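Local coordinates for protein putatuve endo-xylanase (Clostridium stercorarium, PDB 1O8P) that is the family 6 carbohydrate-binding module of a putative endo-xylanase, probably binds xylan and cellulose, and so may help direct the enzyme to plant cell-wall polysaccharides, at residues 89-94 with 131-136; 33-38 with 64-69. One frame throughout, in Å; residues are numbered along the deposited sequence.

Interaction 1: residues 89-94 with 131-136; sequences IQVRLG and IVLVFS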
ATOM      1  N   ILE A  89      -5.836  -0.370   5.902  1.00 16.92           N
ATOM      2  CA  ILE A  89      -5.129   0.487   4.965  1.00 16.32           C
ATOM      3  C   ILE A  89      -6.150   0.943   3.949  1.00 16.35           C
ATOM      4  O   ILE A  89      -6.743   0.144   3.252  1.00 16.66           O
ATOM      5  CB  ILE A  89      -3.980  -0.303   4.271  1.00 16.27           C
ATOM      6  CG1 ILE A  89      -3.098  -1.015   5.309  1.00 17.49           C
ATOM      7  CG2 ILE A  89      -3.204   0.603   3.257  1.00 14.37           C
ATOM      8  CD1 ILE A  89      -2.082  -2.031   4.765  1.00 18.69           C
ATOM      9  N   GLN A  90      -6.377   2.241   3.879  1.00 17.07           N
ATOM     10  CA  GLN A  90      -7.214   2.794   2.855  1.00 17.10           C
ATOM     11  C   GLN A  90      -6.389   2.991   1.600  1.00 17.77           C
ATOM     12  O   GLN A  90      -5.217   3.364   1.668  1.00 17.88           O
ATOM     13  CB  GLN A  90      -7.785   4.128   3.319  1.00 17.46           C
ATOM     14  CG  GLN A  90      -8.931   3.939   4.320  1.00 18.02           C
ATOM     15  CD  GLN A  90      -9.558   5.255   4.733  1.00 20.94           C
ATOM     16  OE1 GLN A  90      -8.956   6.308   4.563  1.00 24.49           O
ATOM     17  NE2 GLN A  90     -10.771   5.198   5.258  1.00 19.34           N
ATOM     18  N   VAL A  91      -7.029   2.745   0.462  1.00 18.47           N
ATOM     19  CA  VAL A  91      -6.441   2.935  -0.856  1.00 18.45           C
ATOM     20  C   VAL A  91      -7.229   4.053  -1.545  1.00 18.77           C
ATOM     21  O   VAL A  91      -8.414   3.896  -1.821  1.00 18.86           O
ATOM     22  CB  VAL A  91      -6.416   1.610  -1.705  1.00 18.09           C
ATOM     23  CG1 VAL A  91      -5.654   1.853  -3.007  1.00 17.82           C
ATOM     24  CG2 VAL A  91      -5.767   0.456  -0.914  1.00 16.44           C
ATOM     25  N   ARG A  92      -6.569   5.187  -1.776  1.00 18.85           N
ATOM     26  CA  ARG A  92      -7.228   6.405  -2.243  1.00 19.96           C
ATOM     27  C   ARG A  92      -6.557   6.990  -3.478  1.00 20.79           C
ATOM     28  O   ARG A  92      -5.389   6.691  -3.760  1.00 19.91           O
ATOM     29  CB  ARG A  92      -7.192   7.486  -1.164  1.00 19.61           C
ATOM     30  CG  ARG A  92      -7.845   7.145   0.134  1.00 20.52           C
ATOM     31  CD  ARG A  92      -8.223   8.370   0.818  1.00 23.63           C
ATOM     32  NE  ARG A  92      -9.104   8.168   1.937  1.00 28.22           N
ATOM     33  CZ  ARG A  92     -10.319   8.666   2.030  1.00 29.47           C
ATOM     34  NH1 ARG A  92     -10.846   9.381   1.051  1.00 29.89           N
ATOM     35  NH2 ARG A  92     -11.024   8.421   3.109  1.00 32.66           N
ATOM     36  N   LEU A  93      -7.297   7.833  -4.210  1.00 22.05           N
ATOM     37  CA  LEU A  93      -6.736   8.562  -5.343  1.00 23.49           C
ATOM     38  C   LEU A  93      -6.184   9.953  -4.946  1.00 25.18           C
ATOM     39  O   LEU A  93      -6.842  10.704  -4.228  1.00 24.42           O
ATOM     40  CB  LEU A  93      -7.800   8.764  -6.396  1.00 23.95           C
ATOM     41  CG  LEU A  93      -8.321   7.527  -7.117  1.00 25.76           C
ATOM     42  CD1 LEU A  93      -9.347   7.975  -8.136  1.00 25.13           C
ATOM     43  CD2 LEU A  93      -7.161   6.710  -7.760  1.00 22.63           C
ATOM     44  N   GLY A  94      -4.971  10.282  -5.405  1.00 26.20           N
ATOM     45  CA  GLY A  94      -4.543  11.679  -5.419  1.00 27.07           C
ATOM     46  C   GLY A  94      -3.974  12.134  -4.095  1.00 27.59           C
ATOM     47  O   GLY A  94      -2.823  12.525  -4.042  1.00 28.21           O
ATOM     48  N   ILE A 131      -1.601   7.001  -6.272  1.00 18.89           N
ATOM     49  CA  ILE A 131      -2.205   6.158  -5.223  1.00 18.17           C
ATOM     50  C   ILE A 131      -1.681   6.537  -3.845  1.00 18.17           C
ATOM     51  O   ILE A 131      -0.472   6.695  -3.625  1.00 15.98           O
ATOM     52  CB  ILE A 131      -1.980   4.621  -5.477  1.00 18.42           C
ATOM     53  CG1 ILE A 131      -2.732   4.174  -6.723  1.00 17.32           C
ATOM     54  CG2 ILE A 131      -2.532   3.759  -4.277  1.00 17.33           C
ATOM     55  CD1 ILE A 131      -4.308   4.192  -6.565  1.00 13.86           C
ATOM     56  N   VAL A 132      -2.620   6.655  -2.921  1.00 17.89           N
ATOM     57  CA  VAL A 132      -2.312   6.941  -1.526  1.00 17.87           C
ATOM     58  C   VAL A 132      -2.780   5.811  -0.608  1.00 17.99           C
ATOM     59  O   VAL A 132      -3.921   5.399  -0.675  1.00 17.97           O
ATOM     60  CB  VAL A 132      -2.956   8.312  -1.111  1.00 18.35           C
ATOM     61  CG1 VAL A 132      -2.544   8.706   0.303  1.00 15.24           C
ATOM     62  CG2 VAL A 132      -2.556   9.384  -2.156  1.00 17.66           C
ATOM     63  N   LEU A 133      -1.878   5.315   0.246  1.00 18.49           N
ATOM     64  CA  LEU A 133      -2.232   4.379   1.337  1.00 17.51           C
ATOM     65  C   LEU A 133      -2.339   5.180   2.657  1.00 18.23           C
ATOM     66  O   LEU A 133      -1.405   5.877   3.025  1.00 18.25           O
ATOM     67  CB  LEU A 133      -1.154   3.285   1.468  1.00 16.57           C
ATOM     68  CG  LEU A 133      -0.823   2.519   0.177  1.00 15.36           C
ATOM     69  CD1 LEU A 133       0.288   1.476   0.469  1.00 15.54           C
ATOM     70  CD2 LEU A 133      -2.114   1.834  -0.390  1.00 10.79           C
ATOM     71  N   VAL A 134      -3.487   5.099   3.325  1.00 17.67           N
ATOM     72  CA  VAL A 134      -3.726   5.807   4.552  1.00 17.12           C
ATOM     73  C   VAL A 134      -3.913   4.751   5.623  1.00 17.63           C
ATOM     74  O   VAL A 134      -4.720   3.841   5.472  1.00 17.73           O
ATOM     75  CB  VAL A 134      -4.951   6.792   4.452  1.00 17.70           C
ATOM     76  CG1 VAL A 134      -5.123   7.592   5.761  1.00 14.79           C
ATOM     77  CG2 VAL A 134      -4.812   7.730   3.215  1.00 16.44           C
ATOM     78  N   PHE A 135      -3.134   4.881   6.696  1.00 17.61           N
ATOM     79  CA  PHE A 135      -3.036   3.882   7.748  1.00 18.60           C
ATOM     80  C   PHE A 135      -3.771   4.295   9.045  1.00 18.58           C
ATOM     81  O   PHE A 135      -3.707   5.459   9.435  1.00 17.60           O
ATOM     82  CB  PHE A 135      -1.561   3.671   8.058  1.00 18.96           C
ATOM     83  CG  PHE A 135      -0.761   3.204   6.879  1.00 18.89           C
ATOM     84  CD1 PHE A 135      -0.840   1.889   6.449  1.00 21.88           C
ATOM     85  CD2 PHE A 135       0.059   4.079   6.207  1.00 19.06           C
ATOM     86  CE1 PHE A 135      -0.096   1.442   5.357  1.00 21.35           C
ATOM     87  CE2 PHE A 135       0.805   3.666   5.107  1.00 18.97           C
ATOM     88  CZ  PHE A 135       0.726   2.344   4.688  1.00 20.64           C
ATOM     89  N   SER A 136      -4.450   3.340   9.693  1.00 19.24           N
ATOM     90  CA  SER A 136      -5.250   3.617  10.902  1.00 20.49           C
ATOM     91  C   SER A 136      -4.571   3.093  12.169  1.00 20.85           C
ATOM     92  O   SER A 136      -5.069   3.204  13.296  1.00 21.52           O
ATOM     93  CB  SER A 136      -6.693   3.097  10.753  1.00 20.58           C
ATOM     94  OG  SER A 136      -6.730   1.695  10.829  1.00 20.21           O
TER

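Interaction 2: residues 33-38 with 64-69; sequences DYDSSY and TYKNID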
ATOM      1  N   ASP A  33       8.957   2.417  -1.930  1.00 19.37           N
ATOM      2  CA  ASP A  33       9.196   3.310  -3.082  1.00 20.17           C
ATOM      3  C   ASP A  33       8.111   4.392  -3.199  1.00 19.47           C
ATOM      4  O   ASP A  33       7.523   4.575  -4.263  1.00 19.85           O
ATOM      5  CB  ASP A  33       9.262   2.517  -4.383  1.00 19.81           C
ATOM      6  CG  ASP A  33      10.457   1.576  -4.457  1.00 21.80           C
ATOM      7  OD1 ASP A  33      11.457   1.717  -3.731  1.00 24.24           O
ATOM      8  OD2 ASP A  33      10.482   0.644  -5.279  1.00 25.07           O
ATOM      9  N   TYR A  34       7.829   5.075  -2.097  1.00 19.59           N
ATOM     10  CA  TYR A  34       6.867   6.151  -2.098  1.00 20.41           C
ATOM     11  C   TYR A  34       7.524   7.461  -2.566  1.00 21.36           C
ATOM     12  O   TYR A  34       8.732   7.682  -2.368  1.00 22.11           O
ATOM     13  CB  TYR A  34       6.222   6.311  -0.711  1.00 20.24           C
ATOM     14  CG  TYR A  34       7.218   6.502   0.413  1.00 20.27           C
ATOM     15  CD1 TYR A  34       7.746   7.758   0.692  1.00 19.14           C
ATOM     16  CD2 TYR A  34       7.624   5.428   1.198  1.00 20.39           C
ATOM     17  CE1 TYR A  34       8.653   7.938   1.724  1.00 19.02           C
ATOM     18  CE2 TYR A  34       8.542   5.588   2.241  1.00 19.59           C
ATOM     19  CZ  TYR A  34       9.046   6.847   2.501  1.00 22.72           C
ATOM     20  OH  TYR A  34       9.959   7.013   3.530  1.00 22.38           O
ATOM     21  N   ASP A  35       6.726   8.311  -3.204  1.00 21.52           N
ATOM     22  CA  ASP A  35       7.217   9.578  -3.725  1.00 21.31           C
ATOM     23  C   ASP A  35       7.038  10.657  -2.692  1.00 22.39           C
ATOM     24  O   ASP A  35       7.696  11.660  -2.739  1.00 21.65           O
ATOM     25  CB  ASP A  35       6.447   9.927  -4.976  1.00 20.35           C
ATOM     26  CG  ASP A  35       6.636   8.898  -6.046  1.00 21.50           C
ATOM     27  OD1 ASP A  35       7.711   8.929  -6.664  1.00 22.24           O
ATOM     28  OD2 ASP A  35       5.806   7.992  -6.313  1.00 17.82           O
ATOM     29  N   SER A  36       6.152  10.407  -1.731  1.00 23.13           N
ATOM     30  CA  SER A  36       5.738  11.388  -0.746  1.00 25.29           C
ATOM     31  C   SER A  36       5.147  10.638   0.475  1.00 25.31           C
ATOM     32  O   SER A  36       4.695   9.500   0.358  1.00 25.36           O
ATOM     33  CB  SER A  36       4.673  12.259  -1.394  1.00 25.48           C
ATOM     34  OG  SER A  36       4.008  13.012  -0.418  1.00 32.66           O
ATOM     35  N   SER A  37       5.204  11.228   1.655  1.00 25.76           N
ATOM     36  CA  SER A  37       4.644  10.549   2.837  1.00 26.21           C
ATOM     37  C   SER A  37       4.262  11.549   3.918  1.00 26.97           C
ATOM     38  O   SER A  37       4.787  12.683   3.937  1.00 27.52           O
ATOM     39  CB  SER A  37       5.578   9.486   3.388  1.00 25.50           C
ATOM     40  OG  SER A  37       6.695  10.067   4.016  1.00 26.40           O
ATOM     41  N   TYR A  38       3.291  11.164   4.749  1.00 26.24           N
ATOM     42  CA  TYR A  38       3.018  11.870   5.965  1.00 25.38           C
ATOM     43  C   TYR A  38       3.278  10.958   7.150  1.00 25.20           C
ATOM     44  O   TYR A  38       2.703   9.909   7.253  1.00 24.05           O
ATOM     45  CB  TYR A  38       1.564  12.395   6.036  1.00 26.31           C
ATOM     46  CG  TYR A  38       1.304  12.902   7.447  1.00 28.00           C
ATOM     47  CD1 TYR A  38       1.738  14.179   7.828  1.00 30.07           C
ATOM     48  CD2 TYR A  38       0.744  12.064   8.444  1.00 26.91           C
ATOM     49  CE1 TYR A  38       1.556  14.617   9.130  1.00 33.43           C
ATOM     50  CE2 TYR A  38       0.569  12.501   9.745  1.00 27.02           C
ATOM     51  CZ  TYR A  38       0.960  13.780  10.069  1.00 30.26           C
ATOM     52  OH  TYR A  38       0.832  14.245  11.328  1.00 34.38           O
ATOM     53  N   THR A  64       2.341   7.981  -0.598  1.00 16.99           N
ATOM     54  CA  THR A  64       1.818   8.309  -1.887  1.00 17.33           C
ATOM     55  C   THR A  64       2.745   7.742  -2.934  1.00 17.24           C
ATOM     56  O   THR A  64       3.963   7.893  -2.825  1.00 18.76           O
ATOM     57  CB  THR A  64       1.746   9.829  -2.031  1.00 18.59           C
ATOM     58  OG1 THR A  64       0.779  10.349  -1.114  1.00 19.64           O
ATOM     59  CG2 THR A  64       1.257  10.270  -3.468  1.00 16.45           C
ATOM     60  N   TYR A  65       2.141   7.138  -3.952  1.00 16.84           N
ATOM     61  CA  TYR A  65       2.811   6.471  -5.061  1.00 17.17           C
ATOM     62  C   TYR A  65       2.230   7.035  -6.334  1.00 17.85           C
ATOM     63  O   TYR A  65       1.113   6.696  -6.741  1.00 16.95           O
ATOM     64  CB  TYR A  65       2.581   4.937  -4.990  1.00 16.98           C
ATOM     65  CG  TYR A  65       2.980   4.396  -3.652  1.00 15.27           C
ATOM     66  CD1 TYR A  65       2.110   4.490  -2.548  1.00 15.17           C
ATOM     67  CD2 TYR A  65       4.233   3.816  -3.465  1.00 16.13           C
ATOM     68  CE1 TYR A  65       2.478   4.009  -1.316  1.00 16.15           C
ATOM     69  CE2 TYR A  65       4.611   3.330  -2.224  1.00 13.42           C
ATOM     70  CZ  TYR A  65       3.724   3.434  -1.152  1.00 15.19           C
ATOM     71  OH  TYR A  65       4.091   2.994   0.097  1.00 13.77           O
ATOM     72  N   LYS A  66       3.017   7.893  -6.974  1.00 18.95           N
ATOM     73  CA  LYS A  66       2.586   8.629  -8.146  1.00 19.71           C
ATOM     74  C   LYS A  66       2.709   7.810  -9.401  1.00 19.14           C
ATOM     75  O   LYS A  66       3.493   6.891  -9.460  1.00 20.13           O
ATOM     76  CB  LYS A  66       3.425   9.916  -8.264  1.00 20.14           C
ATOM     77  CG  LYS A  66       3.085  10.962  -7.217  1.00 23.93           C
ATOM     78  CD  LYS A  66       3.871  12.246  -7.484  1.00 31.58           C
ATOM     79  CE  LYS A  66       2.942  13.405  -7.892  1.00 38.47           C
ATOM     80  NZ  LYS A  66       2.298  13.272  -9.281  1.00 41.73           N
ATOM     81  N   ASN A  67       1.907   8.118 -10.409  1.00 19.69           N
ATOM     82  CA  ASN A  67       2.098   7.536 -11.738  1.00 19.84           C
ATOM     83  C   ASN A  67       1.970   6.013 -11.770  1.00 19.29           C
ATOM     84  O   ASN A  67       2.777   5.336 -12.397  1.00 19.17           O
ATOM     85  CB  ASN A  67       3.438   8.016 -12.358  1.00 19.97           C
ATOM     86  CG  ASN A  67       3.528   9.553 -12.408  1.00 25.27           C
ATOM     87  OD1 ASN A  67       4.480  10.184 -11.889  1.00 30.35           O
ATOM     88  ND2 ASN A  67       2.518  10.157 -12.988  1.00 22.70           N
ATOM     89  N   ILE A  68       0.941   5.472 -11.118  1.00 17.99           N
ATOM     90  CA  ILE A  68       0.648   4.038 -11.314  1.00 17.22           C
ATOM     91  C   ILE A  68      -0.240   3.843 -12.566  1.00 17.04           C
ATOM     92  O   ILE A  68      -1.291   4.474 -12.705  1.00 16.02           O
ATOM     93  CB  ILE A  68       0.007   3.419 -10.052  1.00 16.56           C
ATOM     94  CG1 ILE A  68       0.807   3.743  -8.781  1.00 14.12           C
ATOM     95  CG2 ILE A  68      -0.257   1.936 -10.221  1.00 17.20           C
ATOM     96  CD1 ILE A  68       2.330   3.590  -8.893  1.00 16.13           C
ATOM     97  N   ASP A  69       0.182   2.949 -13.446  1.00 16.69           N
ATOM     98  CA  ASP A  69      -0.538   2.664 -14.664  1.00 16.57           C
ATOM     99  C   ASP A  69      -1.485   1.451 -14.477  1.00 16.88           C
ATOM    100  O   ASP A  69      -1.026   0.315 -14.362  1.00 15.66           O
ATOM    101  CB  ASP A  69       0.467   2.438 -15.778  1.00 17.15           C
ATOM    102  CG  ASP A  69      -0.186   2.218 -17.090  1.00 18.18           C
ATOM    103  OD1 ASP A  69      -1.427   2.274 -17.148  1.00 16.86           O
ATOM    104  OD2 ASP A  69       0.446   1.951 -18.119  1.00 23.58           O
TER

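Interaction 1: residues 89-94 with 131-136
I89 and F135 lie side by side at one end of an antiparallel strand pair, both pointing to the face of the sheet that also carries V91, L133, L93 and I131. From CB of I89 the side chain forks. CG2, anti to the backbone N, reaches CB of L133 at 3.8 Å and CE1 of F135 at the same distance. The other branch, CG1, stands beside the backbone N (chi1 -51°) and runs along the ring, 3.9 Å from F135 CD1, and its terminal CD1 ends 4.0 Å from F135 CE1. Further along, V91 divides its two methyls between neighbours: CG1 crosses toward CG2 of I131, while CG2 lies alongside CD2 of L133. This is the inward face of the beta-sandwich expected of a family 6 carbohydrate-binding module, and F144 and F146 of the opposing sheet pack on it. The backbones are tied by two hydrogen-bonded pairs, Q90 with V134 and R92 with V132; in the first, Q90 N meets V134 O at 2.8 Å. The face bearing Q90, R92, V132 and V134 is more polar. There R92 grips Q90 OE1 side-on with NE (3.2 Å) and NH2 (3.3 Å); the oxygen lies in the guanidinium plane, whereas both donors approach from above one face of the amide. NH1 of R92 bonds to the carbonyl of G98, so the guanidinium is held by two partners, Q90 and G98, and CD of R92 runs 4.2 Å from CG2 of V134.

Interaction 2: residues 33-38 with 64-69
The Y65 ring has CB of Y34 over one face, in a CH-pi contact 4.1 Å from the ring centroid and 28° off its normal. Its CE2 also comes 3.6 Å from CA of Y34. With CG between the backbone N and the carbonyl carbon (chi1 55°), the Y34 ring turns away from 64-69, and the Y34 side chain touches T63 and L42; at the ring's edge, in plane, lies the backbone N of S36. The third flat group, the D35 carboxylate, receives the backbone N of K66 on OD2 at 2.9 Å, from the anti side and 33° out of its plane. The same oxygen forms a salt bridge with R23, whereas the ammonium of K66 turns away to D130. Two residues, D35 and S36, stand opposite the single T64, which makes a classic beta bulge: D35 N donates to T64 O at 2.8 Å, and T64 N donates to S36 O at 3.0 Å. The hydroxyl of Y65 bonds to the carbonyl of A31, close to the calcium ligands Q30 and E32. The short strand 36-38 thus pairs antiparallel with strand 62-69, which also pairs antiparallel with 128-135 and parallel with the short strand 23-24, while Y65 extends inward to meet F144 of strand 140-147 edge-to-face.

Interactions 1 and 2 belong to one sheet and meet where strands 62-69 and 128-135 run side by side: I131 O lies 2.7 Å from Y65 N, a probable hydrogen bond, and CD1 of L133 packs against CE1 of Y65. Interaction 1 is partly buried, joining two long strands by regular backbone pairing above a broad apolar layer. Interaction 2 lies at the surface, where a short strand and its preceding loop hold on through a bulge, a carboxylate-to-backbone bond and one aromatic face. F144 of the opposing sheet touches I131 and L133 as well as Y65, linking the inward sides of both contacts.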